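Local structure of nicotinate phosphoribosyltransferase (Saccharomyces cerevisiae, 1VLP) at residues 283-288 with 399-404; 160-165 with 375-380; 52-57 with 121-126. The protein catalyses the first step of NAD synthesis from nicotinic acid, the ATP-dependent formation of nicotinate ribonucleotide from nicotinate and phosphoribosyl diphosphate. All blocks are in the same frame, centred on the assembly; numbering follows the deposited sequence.

Contact 1. Residues 283-288 with 399-404; sequences DTFGTD and HAIKIS
The backbones of Thr284 and Ile403 meet at one carbonyl oxygen. Residues 283-286 form a type I beta turn that follows strand 279-281, an outer strand of the six-stranded parallel sheet of the type II phosphoribosyltransferase fold. Gly286 is the N-cap of helix 287-291. Residues 399-404 run on from the end of strand 398-399 of the antiparallel sheet. Thr284 O, in the Asp283-Gly286 turn, accepts from two successive backbone N-H groups. Ile403 N donates to Thr284 O at 2.7 Å, almost in line with the C=O bond. Ser404 N donates to Thr284 O at 3.3 Å, from well above the carbonyl plane.

Phe285 has its CG beside its own backbone N (chi1 -60°), and its ring lies next to Ile401 and Ile403. The ring edge, at Phe285 CE1, comes 3.3 Å from Ile401 O. Phe285 CD1 packs 4.1 Å from Ile403 CD1, and the two side chains cross at about a right angle. Tyr257 adds an edge-to-face ring contact, and helix 414-423 packs on Ile401 and Ile403. Thr284 OG1 bonds to His244 ND1; His244 is probably the site of autophosphorylation, as in relatives, and is unmodified here. The Asp283 side chain lies about 7 Å from that of Arg306, which probably binds nicotinate. Asp283 OD2 bonds to Ser309 OG and accepts from water 1 at 2.6 Å. Water 1 also accepts from Lys402 NZ at 3.1 Å.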
loop_
_atom_site.group_PDB
_atom_site.type_symbol
_atom_site.label_atom_id
_atom_site.label_comp_id
_atom_site.label_asym_id
_atom_site.label_seq_id
_atom_site.Cartn_x
_atom_site.Cartn_y
_atom_site.Cartn_z
ATOM N N ASP A 283 -3.849 5.329 -12.905
ATOM C CA ASP A 283 -4.910 6.303 -12.576
ATOM C C ASP A 283 -4.462 7.582 -11.844
ATOM O O ASP A 283 -5.268 8.489 -11.630
ATOM C CB ASP A 283 -6.014 5.653 -11.750
ATOM C CG ASP A 283 -5.539 5.191 -10.363
ATOM O OD1 ASP A 283 -4.508 4.488 -10.296
ATOM O OD2 ASP A 283 -6.210 5.495 -9.347
ATOM N N THR A 284 -3.177 7.673 -11.536
ATOM C CA THR A 284 -2.680 8.774 -10.677
ATOM C C THR A 284 -3.106 10.153 -11.221
ATOM O O THR A 284 -3.602 11.027 -10.451
ATOM C CB THR A 284 -1.183 8.697 -10.530
ATOM O OG1 THR A 284 -0.824 7.358 -10.155
ATOM C CG2 THR A 284 -0.685 9.723 -9.445
ATOM N N PHE A 285 -2.874 10.368 -12.509
ATOM C CA PHE A 285 -3.295 11.589 -13.220
ATOM C C PHE A 285 -4.358 11.247 -14.272
ATOM O O PHE A 285 -4.459 11.914 -15.275
ATOM C CB PHE A 285 -2.113 12.318 -13.856
ATOM C CG PHE A 285 -1.093 12.734 -12.853
ATOM C CD1 PHE A 285 -1.510 13.282 -11.634
ATOM C CD2 PHE A 285 0.250 12.516 -13.069
ATOM C CE1 PHE A 285 -0.585 13.597 -10.642
ATOM C CE2 PHE A 285 1.180 12.852 -12.103
ATOM C CZ PHE A 285 0.756 13.380 -10.886
ATOM N N GLY A 286 -5.090 10.185 -13.991
ATOM C CA GLY A 286 -6.163 9.684 -14.837
ATOM C C GLY A 286 -5.612 8.691 -15.841
ATOM O O GLY A 286 -4.561 8.890 -16.410
ATOM N N THR A 287 -6.301 7.581 -15.994
ATOM C CA THR A 287 -5.843 6.542 -16.915
ATOM C C THR A 287 -5.650 6.981 -18.392
ATOM O O THR A 287 -4.700 6.545 -19.048
ATOM C CB THR A 287 -6.731 5.311 -16.749
ATOM O OG1 THR A 287 -6.522 4.776 -15.438
ATOM C CG2 THR A 287 -6.382 4.266 -17.790
ATOM N N ASP A 288 -6.483 7.886 -18.889
ATOM C CA ASP A 288 -6.300 8.443 -20.236
ATOM C C ASP A 288 -4.915 9.080 -20.505
ATOM O O ASP A 288 -4.310 8.878 -21.592
ATOM C CB ASP A 288 -7.408 9.459 -20.503
ATOM C CG ASP A 288 -8.779 8.825 -20.658
ATOM O OD1 ASP A 288 -8.866 7.601 -20.848
ATOM O OD2 ASP A 288 -9.781 9.570 -20.575
ATOM N N HIS A 399 3.261 21.409 -4.330
ATOM C CA HIS A 399 2.128 20.555 -3.950
ATOM C C HIS A 399 2.174 19.202 -4.676
ATOM O O HIS A 399 2.434 19.166 -5.884
ATOM C CB HIS A 399 0.819 21.229 -4.348
ATOM C CG HIS A 399 0.530 22.489 -3.602
ATOM N ND1 HIS A 399 0.294 22.503 -2.247
ATOM C CD2 HIS A 399 0.461 23.777 -4.017
ATOM C CE1 HIS A 399 0.069 23.754 -1.861
ATOM N NE2 HIS A 399 0.176 24.540 -2.915
ATOM N N ALA A 400 1.876 18.123 -3.961
ATOM C CA ALA A 400 1.745 16.785 -4.538
ATOM C C ALA A 400 0.244 16.509 -4.653
ATOM O O ALA A 400 -0.499 16.769 -3.703
ATOM C CB ALA A 400 2.400 15.748 -3.670
ATOM N N ILE A 401 -0.200 15.990 -5.800
ATOM C CA ILE A 401 -1.648 15.765 -6.028
ATOM C C ILE A 401 -1.917 14.458 -6.727
ATOM O O ILE A 401 -1.030 13.894 -7.353
ATOM C CB ILE A 401 -2.294 16.879 -6.891
ATOM C CG1 ILE A 401 -1.674 16.934 -8.320
ATOM C CG2 ILE A 401 -2.168 18.213 -6.191
ATOM C CD1 ILE A 401 -2.569 17.402 -9.377
ATOM N N LYS A 402 -3.172 14.008 -6.615
ATOM C CA LYS A 402 -3.654 12.830 -7.291
ATOM C C LYS A 402 -5.022 13.139 -7.891
ATOM O O LYS A 402 -5.915 13.706 -7.210
ATOM C CB LYS A 402 -3.775 11.648 -6.338
ATOM C CG LYS A 402 -4.244 10.411 -7.053
ATOM C CD LYS A 402 -4.005 9.161 -6.259
ATOM C CE LYS A 402 -4.823 9.137 -5.042
ATOM N NZ LYS A 402 -5.037 7.713 -4.664
ATOM N N ILE A 403 -5.205 12.756 -9.147
ATOM C CA ILE A 403 -6.461 13.006 -9.828
ATOM C C ILE A 403 -7.358 11.788 -9.625
ATOM O O ILE A 403 -8.515 11.935 -9.214
ATOM C CB ILE A 403 -6.262 13.354 -11.323
ATOM C CG1 ILE A 403 -5.594 14.730 -11.443
ATOM C CG2 ILE A 403 -7.603 13.348 -12.056
ATOM C CD1 ILE A 403 -5.071 15.028 -12.776
ATOM N N SER A 404 -6.804 10.592 -9.862
ATOM C CA SER A 404 -7.528 9.304 -9.822
ATOM C C SER A 404 -8.475 9.212 -11.016
ATOM O O SER A 404 -8.563 10.120 -11.807
ATOM C CB SER A 404 -8.312 9.051 -8.519
ATOM O OG SER A 404 -9.642 9.503 -8.616
HETATM O O HOH W 1 -6.433 5.881 -6.773
#

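Contact 2. Residues 160-165 with 375-380; sequences DIDWDY and KKSEPQ
Asp162 CG stands anti to the backbone N (chi1 -170°), carrying the carboxylate across to the backbone and hydroxyl of Ser377. Ser377 OG sits between its N and carbonyl carbon (chi1 63°). Ser377 N donates to Asp162 OD1 at 2.8 Å, and Ser377 OG donates to Asp162 OD2 at 2.6 Å. Each oxygen uses its syn lone pair. Lys376 N adds a weak bond to Asp162 O at 3.4 Å.

Lys375 runs alongside Asp162 and bends at its last torsion. Lys375 NZ stays 4.2 Å from Asp160 OD2, too far for a salt bridge, and water links them. Water 2 accepts from Lys375 NZ and lies near Asp160 OD2 and Asp162 O. Water 3 joins Lys375 NZ to Asp162 OD2. Lys376 CD passes 3.5 Å from Asp164 OD2, while Asp164 OD1 accepts from Glu166 N.

The Trp163 ring meets Phe156 and Phe373 edge-to-face and Arg195 in a cation-pi contact, and NE1 bonds to Phe156 O. Asp160 OD1 accepts from Asp162 N, closing an Asx turn, and Asp162 centres an inverse gamma turn. This is a surface junction of two loops: that between helices 144-159 and 168-181, and the connection of the two-stranded antiparallel sheet 373-374/382-383.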
loop_
_atom_site.group_PDB
_atom_site.type_symbol
_atom_site.label_atom_id
_atom_site.label_comp_id
_atom_site.label_asym_id
_atom_site.label_seq_id
_atom_site.Cartn_x
_atom_site.Cartn_y
_atom_site.Cartn_z
ATOM N N ASP A 160 -11.252 1.681 21.350
ATOM C CA ASP A 160 -12.330 0.758 21.096
ATOM C C ASP A 160 -11.879 -0.632 21.425
ATOM O O ASP A 160 -11.163 -1.232 20.634
ATOM C CB ASP A 160 -12.765 0.809 19.635
ATOM C CG ASP A 160 -14.011 -0.044 19.371
ATOM O OD1 ASP A 160 -14.530 -0.712 20.300
ATOM O OD2 ASP A 160 -14.467 -0.057 18.227
ATOM N N ILE A 161 -12.308 -1.155 22.581
ATOM C CA ILE A 161 -11.950 -2.522 22.974
ATOM C C ILE A 161 -13.128 -3.487 22.898
ATOM O O ILE A 161 -13.030 -4.615 23.364
ATOM C CB ILE A 161 -11.401 -2.541 24.423
ATOM C CG1 ILE A 161 -12.508 -2.118 25.399
ATOM C CG2 ILE A 161 -10.216 -1.602 24.561
ATOM N N ASP A 162 -14.221 -3.048 22.271
ATOM C CA ASP A 162 -15.408 -3.901 22.093
ATOM C C ASP A 162 -15.307 -4.839 20.877
ATOM O O ASP A 162 -15.949 -4.623 19.849
ATOM C CB ASP A 162 -16.617 -3.013 21.971
ATOM C CG ASP A 162 -17.938 -3.792 22.022
ATOM O OD1 ASP A 162 -17.934 -5.033 22.277
ATOM O OD2 ASP A 162 -18.956 -3.144 21.758
ATOM N N TRP A 163 -14.452 -5.858 21.014
ATOM C CA TRP A 163 -14.127 -6.774 19.937
ATOM C C TRP A 163 -13.198 -7.795 20.555
ATOM O O TRP A 163 -12.641 -7.571 21.626
ATOM C CB TRP A 163 -13.423 -6.057 18.774
ATOM C CG TRP A 163 -12.073 -5.425 19.112
ATOM C CD1 TRP A 163 -11.863 -4.186 19.623
ATOM C CD2 TRP A 163 -10.783 -6.020 18.965
ATOM N NE1 TRP A 163 -10.528 -3.971 19.807
ATOM C CE2 TRP A 163 -9.837 -5.085 19.438
ATOM C CE3 TRP A 163 -10.325 -7.265 18.474
ATOM C CZ2 TRP A 163 -8.468 -5.335 19.429
ATOM C CZ3 TRP A 163 -8.976 -7.510 18.447
ATOM C CH2 TRP A 163 -8.048 -6.543 18.932
ATOM N N ASP A 164 -12.999 -8.905 19.869
ATOM C CA ASP A 164 -11.999 -9.876 20.284
ATOM C C ASP A 164 -11.539 -10.681 19.056
ATOM O O ASP A 164 -11.909 -10.366 17.914
ATOM C CB ASP A 164 -12.542 -10.809 21.383
ATOM C CG ASP A 164 -13.728 -11.650 20.920
ATOM O OD1 ASP A 164 -13.820 -11.983 19.711
ATOM O OD2 ASP A 164 -14.588 -11.974 21.770
ATOM N N TYR A 165 -10.708 -11.686 19.289
ATOM C CA TYR A 165 -10.075 -12.422 18.168
ATOM C C TYR A 165 -10.779 -13.703 17.788
ATOM O O TYR A 165 -10.323 -14.410 16.899
ATOM C CB TYR A 165 -8.611 -12.743 18.494
ATOM C CG TYR A 165 -7.689 -11.565 18.537
ATOM C CD1 TYR A 165 -7.159 -11.043 17.379
ATOM C CD2 TYR A 165 -7.286 -11.006 19.748
ATOM C CE1 TYR A 165 -6.301 -9.961 17.388
ATOM C CE2 TYR A 165 -6.392 -9.912 19.769
ATOM C CZ TYR A 165 -5.902 -9.410 18.574
ATOM O OH TYR A 165 -5.037 -8.364 18.536
ATOM N N LYS A 375 -18.622 -6.504 16.796
ATOM C CA LYS A 375 -18.570 -6.061 18.171
ATOM C C LYS A 375 -18.730 -7.285 19.051
ATOM O O LYS A 375 -19.478 -8.198 18.714
ATOM C CB LYS A 375 -19.655 -5.000 18.462
ATOM C CG LYS A 375 -19.407 -3.687 17.747
ATOM C CD LYS A 375 -20.343 -2.575 18.182
ATOM C CE LYS A 375 -19.909 -1.240 17.558
ATOM N NZ LYS A 375 -18.608 -0.697 18.171
ATOM N N LYS A 376 -18.042 -7.267 20.179
ATOM C CA LYS A 376 -18.168 -8.355 21.161
ATOM C C LYS A 376 -19.533 -8.215 21.840
ATOM O O LYS A 376 -20.239 -9.213 22.047
ATOM C CB LYS A 376 -17.030 -8.323 22.172
ATOM C CG LYS A 376 -17.140 -9.479 23.143
ATOM C CD LYS A 376 -15.943 -9.657 24.049
ATOM C CE LYS A 376 -16.085 -10.976 24.851
ATOM N NZ LYS A 376 -17.473 -11.591 24.805
ATOM N N SER A 377 -19.937 -6.979 22.088
ATOM C CA SER A 377 -21.202 -6.667 22.765
ATOM C C SER A 377 -22.411 -7.010 21.893
ATOM O O SER A 377 -23.474 -7.391 22.397
ATOM C CB SER A 377 -21.247 -5.182 23.145
ATOM O OG SER A 377 -21.216 -4.318 22.008
ATOM N N GLU A 378 -22.249 -6.829 20.597
ATOM C CA GLU A 378 -23.301 -7.035 19.632
ATOM C C GLU A 378 -22.691 -7.773 18.467
ATOM O O GLU A 378 -22.214 -7.156 17.523
ATOM C CB GLU A 378 -23.871 -5.681 19.204
ATOM C CG GLU A 378 -24.827 -5.089 20.204
ATOM C CD GLU A 378 -25.478 -3.831 19.648
ATOM O OE1 GLU A 378 -24.716 -2.865 19.413
ATOM O OE2 GLU A 378 -26.738 -3.827 19.452
ATOM N N PRO A 379 -22.651 -9.117 18.545
ATOM C CA PRO A 379 -21.994 -9.909 17.498
ATOM C C PRO A 379 -22.533 -9.746 16.066
ATOM O O PRO A 379 -21.849 -10.113 15.134
ATOM C CB PRO A 379 -22.167 -11.355 17.987
ATOM C CG PRO A 379 -22.419 -11.238 19.455
ATOM C CD PRO A 379 -23.174 -9.974 19.637
ATOM N N GLN A 380 -23.706 -9.146 15.871
ATOM C CA GLN A 380 -24.179 -8.921 14.499
ATOM C C GLN A 380 -23.816 -7.548 13.954
ATOM O O GLN A 380 -24.099 -7.261 12.785
ATOM C CB GLN A 380 -25.699 -9.145 14.413
ATOM C CG GLN A 380 -26.153 -10.554 14.848
ATOM C CD GLN A 380 -25.372 -11.677 14.164
ATOM O OE1 GLN A 380 -24.848 -12.578 14.830
ATOM N NE2 GLN A 380 -25.276 -11.616 12.834
HETATM O O HOH W 2 -16.151 -2.237 18.343
HETATM O O HOH W 3 -18.924 -0.339 21.232
#

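Contact 3. Residues 52-57 with 121-126; sequences SSQLTF and EGKPTH
Lys123 reaches Gln54 from the turn of the beta hairpin of strands 113-120 and 126-134, in the five-stranded antiparallel sheet. Residues 52-57 lead from strand 43-50, the next strand of that sheet, to helix 59-71. They begin with a type I beta turn, Ser52 to Leu55.

Lys123 starts a type II beta turn that ends at His126. Its side chain is extended beyond CG, so NZ spans the gap to the other loop. Lys123 NZ donates to Gln54 OE1 at 2.9 Å, from above the amide carbonyl plane (46° out of it). Gln54 bends at chi2 (-62°), and the two side chains cross at about a right angle. Water 4 accepts from Lys123 NZ and donates to Ser53 O, giving the ammonium a second link to the same loop.

Next, the chain turns a corner at Pro124 and Thr125. Thr125 N bonds to Glu119.

At His126 the backbone draws close to Phe57, which is also backbone-bonded to Tyr127. His126 CA makes a CA-H...O contact with Phe57 O at 3.5 Å. His126 CB packs 4.0 Å from Thr56 CB. Water 5 lies at the edge of the imidazole, in its plane, 2.8 Å from His126 ND1 and 2.7 Å from Thr56 OG1.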
loop_
_atom_site.group_PDB
_atom_site.type_symbol
_atom_site.label_atom_id
_atom_site.label_comp_id
_atom_site.label_asym_id
_atom_site.label_seq_id
_atom_site.Cartn_x
_atom_site.Cartn_y
_atom_site.Cartn_z
ATOM N N SER A 52 -12.171 9.115 9.163
ATOM C CA SER A 52 -13.199 8.770 10.139
ATOM C C SER A 52 -13.144 9.743 11.344
ATOM O O SER A 52 -12.806 9.362 12.435
ATOM C CB SER A 52 -12.917 7.387 10.755
ATOM O OG SER A 52 -12.658 6.323 9.866
ATOM N N SER A 53 -13.469 11.009 11.134
ATOM C CA SER A 53 -13.141 12.051 12.137
ATOM C C SER A 53 -14.006 12.017 13.389
ATOM O O SER A 53 -13.722 12.693 14.382
ATOM C CB SER A 53 -13.161 13.455 11.526
ATOM O OG SER A 53 -14.394 13.722 10.914
ATOM N N GLN A 54 -15.067 11.234 13.366
ATOM C CA GLN A 54 -15.795 11.006 14.614
ATOM C C GLN A 54 -15.115 9.977 15.528
ATOM O O GLN A 54 -15.547 9.792 16.670
ATOM C CB GLN A 54 -17.217 10.571 14.342
ATOM C CG GLN A 54 -18.137 11.677 13.759
ATOM C CD GLN A 54 -18.313 12.885 14.691
ATOM O OE1 GLN A 54 -18.822 12.767 15.814
ATOM N NE2 GLN A 54 -17.902 14.053 14.218
ATOM N N LEU A 55 -14.105 9.279 15.023
ATOM C CA LEU A 55 -13.333 8.349 15.821
ATOM C C LEU A 55 -12.127 9.106 16.388
ATOM O O LEU A 55 -11.344 9.691 15.646
ATOM C CB LEU A 55 -12.858 7.175 14.995
ATOM C CG LEU A 55 -13.942 6.270 14.344
ATOM C CD1 LEU A 55 -13.363 4.966 13.808
ATOM C CD2 LEU A 55 -15.134 6.008 15.277
ATOM N N THR A 56 -11.976 9.075 17.707
ATOM C CA THR A 56 -11.044 9.931 18.407
ATOM C C THR A 56 -10.128 9.143 19.340
ATOM O O THR A 56 -10.384 7.990 19.634
ATOM C CB THR A 56 -11.785 10.991 19.255
ATOM O OG1 THR A 56 -12.457 10.405 20.399
ATOM C CG2 THR A 56 -12.762 11.748 18.395
ATOM N N PHE A 57 -9.096 9.829 19.814
ATOM C CA PHE A 57 -8.085 9.220 20.663
ATOM C C PHE A 57 -8.110 9.723 22.101
ATOM O O PHE A 57 -8.628 10.801 22.405
ATOM C CB PHE A 57 -6.700 9.469 20.040
ATOM C CG PHE A 57 -6.466 8.631 18.805
ATOM C CD1 PHE A 57 -6.954 9.036 17.562
ATOM C CD2 PHE A 57 -5.846 7.383 18.916
ATOM C CE1 PHE A 57 -6.777 8.205 16.438
ATOM C CE2 PHE A 57 -5.668 6.599 17.835
ATOM C CZ PHE A 57 -6.137 7.020 16.560
ATOM N N GLU A 121 -12.494 20.465 20.343
ATOM C CA GLU A 121 -13.483 21.420 20.800
ATOM C C GLU A 121 -14.831 20.756 20.924
ATOM O O GLU A 121 -15.292 20.102 19.998
ATOM C CB GLU A 121 -13.555 22.653 19.877
ATOM C CG GLU A 121 -12.323 23.556 19.974
ATOM C CD GLU A 121 -12.633 25.022 19.635
ATOM O OE1 GLU A 121 -13.826 25.355 19.466
ATOM O OE2 GLU A 121 -11.683 25.833 19.560
ATOM N N GLY A 122 -15.424 20.901 22.108
ATOM C CA GLY A 122 -16.714 20.323 22.428
ATOM C C GLY A 122 -16.657 18.858 22.799
ATOM O O GLY A 122 -17.700 18.241 23.028
ATOM N N LYS A 123 -15.452 18.286 22.828
ATOM C CA LYS A 123 -15.286 16.864 23.212
ATOM C C LYS A 123 -14.103 16.716 24.155
ATOM O O LYS A 123 -13.113 16.022 23.866
ATOM C CB LYS A 123 -15.161 15.958 21.989
ATOM C CG LYS A 123 -16.329 15.986 21.028
ATOM C CD LYS A 123 -16.177 14.911 19.973
ATOM C CE LYS A 123 -17.379 14.825 19.093
ATOM N NZ LYS A 123 -17.220 13.959 17.884
ATOM N N PRO A 124 -14.200 17.376 25.329
ATOM C CA PRO A 124 -13.024 17.311 26.204
ATOM C C PRO A 124 -12.680 15.876 26.638
ATOM O O PRO A 124 -13.562 15.071 26.820
ATOM C CB PRO A 124 -13.373 18.273 27.368
ATOM C CG PRO A 124 -14.860 18.346 27.405
ATOM C CD PRO A 124 -15.302 18.184 25.912
ATOM N N THR A 125 -11.375 15.590 26.724
ATOM C CA THR A 125 -10.770 14.267 27.015
ATOM C C THR A 125 -10.578 13.443 25.733
ATOM O O THR A 125 -10.051 12.327 25.765
ATOM C CB THR A 125 -11.513 13.435 28.136
ATOM O OG1 THR A 125 -12.717 12.852 27.620
ATOM C CG2 THR A 125 -11.789 14.265 29.406
ATOM N N HIS A 126 -11.036 13.984 24.597
ATOM C CA HIS A 126 -10.904 13.313 23.339
ATOM C C HIS A 126 -10.017 14.156 22.452
ATOM O O HIS A 126 -10.093 15.392 22.443
ATOM C CB HIS A 126 -12.269 13.056 22.702
ATOM C CG HIS A 126 -13.182 12.307 23.613
ATOM N ND1 HIS A 126 -13.132 10.932 23.728
ATOM C CD2 HIS A 126 -14.102 12.732 24.506
ATOM C CE1 HIS A 126 -14.025 10.548 24.629
ATOM N NE2 HIS A 126 -14.623 11.616 25.112
HETATM O O HOH W 4 -14.734 14.265 16.503
HETATM O O HOH W 5 -11.707 8.843 22.510
#

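Contact 3 comes first along the chain and closes before the other two open. Contacts 1 and 2 interlock in sequence, because 283-288 falls between 160-165 and 375-380, and 399-404 follows both. Contacts 2 and 3 have centres about 21 Å apart. Helix 144-159 relates them: it runs into 160-165, and it packs on Leu55 and Phe57. Contact 1 is about 38 Å from contact 2 and 32 Å from contact 3, between centres. Contacts 1 and 3 sit by the two outermost strands of one antiparallel sheet, 398-399 and 113-120. Contact 1 is buried near residues that probably bind nicotinate, as in relatives. Contacts 2 and 3 join surface loops away from that site.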